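Local coordinates for protein phenylacetate-coenzyme A ligase (Bacteroides vulgatus, PDB 3LAX) that belongs to the AMP-binding enzyme family, of which this fragment is the small C-terminal alpha/beta domain, at residues K85-P88 / K89-P93. Residues are numbered along the deposited sequence; the frame is centred on the assembly and turned at random. Where two conformers were deposited one is given.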
ATOM      1  N   LYS A  85      -5.217   0.503   3.491  1.00 15.51           N
ATOM      2  CA  LYS A  85      -6.165   1.563   3.813  0.50 16.47           C
ATOM      3  C   LYS A  85      -6.548   2.310   2.545  1.00 15.59           C
ATOM      4  O   LYS A  85      -5.694   2.915   1.892  1.00 17.19           O
ATOM      5  CB  LYS A  85      -5.558   2.538   4.822  0.50 19.53           C
ATOM      6  CG  LYS A  85      -5.216   1.920   6.167  0.50 22.18           C
ATOM      7  CD  LYS A  85      -4.695   2.968   7.136  0.50 24.81           C
ATOM      8  CE  LYS A  85      -4.389   2.359   8.489  0.50 27.28           C
ATOM      9  NZ  LYS A  85      -3.845   3.379   9.426  0.50 29.27           N
ATOM     10  N   LEU A  86      -7.835   2.281   2.207  1.00 16.37           N
ATOM     11  CA  LEU A  86      -8.315   3.016   1.053  1.00 16.77           C
ATOM     12  C   LEU A  86      -8.663   4.418   1.533  1.00 17.23           C
ATOM     13  O   LEU A  86      -9.345   4.583   2.550  1.00 20.01           O
ATOM     14  CB  LEU A  86      -9.527   2.320   0.430  1.00 17.51           C
ATOM     15  CG  LEU A  86      -9.213   0.863   0.065  1.00 19.67           C
ATOM     16  CD1 LEU A  86     -10.379   0.199  -0.675  1.00 24.21           C
ATOM     17  CD2 LEU A  86      -7.925   0.748  -0.737  1.00 21.68           C
ATOM     18  N   VAL A  87      -8.173   5.418   0.811  1.00 15.39           N
ATOM     19  CA  VAL A  87      -8.328   6.808   1.210  1.00 16.33           C
ATOM     20  C   VAL A  87      -8.989   7.575   0.076  1.00 16.23           C
ATOM     21  O   VAL A  87      -8.951   7.145  -1.080  1.00 16.50           O
ATOM     22  CB  VAL A  87      -6.968   7.447   1.604  1.00 16.99           C
ATOM     23  CG1 VAL A  87      -6.324   6.657   2.749  1.00 18.53           C
ATOM     24  CG2 VAL A  87      -6.021   7.531   0.407  1.00 16.21           C
ATOM     25  N   PRO A  88      -9.612   8.711   0.397  1.00 19.20           N
ATOM     26  CA  PRO A  88     -10.330   9.462  -0.635  1.00 20.89           C
ATOM     27  C   PRO A  88      -9.416   9.963  -1.744  1.00 18.84           C
ATOM     28  O   PRO A  88      -8.222  10.193  -1.526  1.00 19.37           O
ATOM     29  CB  PRO A  88     -10.897  10.657   0.134  1.00 22.88           C
ATOM     30  CG  PRO A  88     -10.941  10.213   1.557  1.00 22.61           C
ATOM     31  CD  PRO A  88      -9.768   9.308   1.735  1.00 21.39           C
ATOM     32  N   LYS A  89      -9.978  10.135  -2.932  1.00 19.59           N
ATOM     33  CA  LYS A  89      -9.227  10.722  -4.023  1.00 22.73           C
ATOM     34  C   LYS A  89      -8.612  12.046  -3.579  1.00 22.60           C
ATOM     35  O   LYS A  89      -9.291  12.892  -2.980  1.00 24.01           O
ATOM     36  CB  LYS A  89     -10.137  10.933  -5.231  1.00 26.14           C
ATOM     37  CG  LYS A  89      -9.451  11.607  -6.401  1.00 29.92           C
ATOM     38  CD  LYS A  89     -10.373  11.672  -7.587  1.00 33.06           C
ATOM     39  CE  LYS A  89      -9.997  12.797  -8.536  1.00 37.15           C
ATOM     40  NZ  LYS A  89     -10.802  14.030  -8.271  1.00 40.72           N
ATOM     41  N   GLY A  90      -7.321  12.214  -3.850  1.00 24.80           N
ATOM     42  CA  GLY A  90      -6.622  13.444  -3.513  1.00 24.78           C
ATOM     43  C   GLY A  90      -5.966  13.462  -2.141  1.00 21.06           C
ATOM     44  O   GLY A  90      -5.231  14.392  -1.818  1.00 20.77           O
ATOM     45  N   ALA A  91      -6.208  12.430  -1.336  1.00 17.55           N
ATOM     46  CA  ALA A  91      -5.743  12.430   0.048  1.00 18.28           C
ATOM     47  C   ALA A  91      -4.241  12.182   0.228  1.00 18.57           C
ATOM     48  O   ALA A  91      -3.716  12.400   1.312  1.00 21.38           O
ATOM     49  CB  ALA A  91      -6.551  11.451   0.886  1.00 21.38           C
ATOM     50  N   LEU A  92      -3.548  11.729  -0.816  1.00 18.81           N
ATOM     51  CA  LEU A  92      -2.108  11.455  -0.689  1.00 19.19           C
ATOM     52  C   LEU A  92      -1.288  12.567  -1.334  1.00 25.08           C
ATOM     53  O   LEU A  92      -1.710  13.147  -2.327  1.00 26.43           O
ATOM     54  CB  LEU A  92      -1.754  10.091  -1.294  1.00 18.14           C
ATOM     55  CG  LEU A  92      -2.424   8.877  -0.642  1.00 18.57           C
ATOM     56  CD1 LEU A  92      -2.054   7.597  -1.388  1.00 19.36           C
ATOM     57  CD2 LEU A  92      -2.078   8.746   0.842  1.00 19.43           C
ATOM     58  N   PRO A  93      -0.115  12.884  -0.763  1.00 29.69           N
ATOM     59  CA  PRO A  93       0.670  13.984  -1.338  1.00 34.34           C
ATOM     60  C   PRO A  93       1.078  13.695  -2.785  1.00 37.78           C
ATOM     61  O   PRO A  93       1.712  12.667  -3.004  1.00 40.28           O
ATOM     62  CB  PRO A  93       1.915  14.030  -0.445  1.00 36.22           C
ATOM     63  CG  PRO A  93       1.497  13.419   0.835  1.00 35.55           C
ATOM     64  CD  PRO A  93       0.440  12.400   0.511  1.00 31.98           C
TER
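A type II beta turn from Pro88 to Ala91 bends the chain away from the strand direction just after strand 83-87, an outermost strand, within this chain, of the mixed sheet in this AMP-binding enzyme C-terminal domain. The turn is closed by a hydrogen bond from Ala91 N to Pro88 O, 3.0 Å long with an N-H...O angle of 152°. Backbone angles confirm the type: Lys89 has extended, polyproline-like angles and Gly90 lies at 91/-7, the latter a conformation in which a beta carbon would be jammed against the carbonyl oxygen of Lys89. Gly90 N, although 3.2 Å from Pro88 O, is too poorly angled to bond to it, and is instead bonded to Glu51 OE1. Beside the turn, the methyl of Ala91 sits against the Pro88 ring, CB to CD 4.0 Å, and against Val87, whose CG2 is also 4.0 Å from Ala91 CB. That same Val87 methyl, which lies between the backbone N and the carbonyl carbon while CG1 is anti to the carbonyl carbon, reaches Leu92 as well, with CG2 4.0 Å from Leu92 CG and 4.1 Å from Leu92 CD2. The Val87 and Leu92 side chains cross at about a right angle, and Leu92 is the buried member of the group. Glu51 of strand 43-52 accepts from Leu92 N through OE2, so one carboxylate grips two backbone amides of the loop. The turn is thus held by its own hydrogen bond and by the two Glu51 bonds, which tie it to the strand next to 83-87, with a small apolar cluster formed by Val87, the Pro88 ring, Ala91 and Leu92.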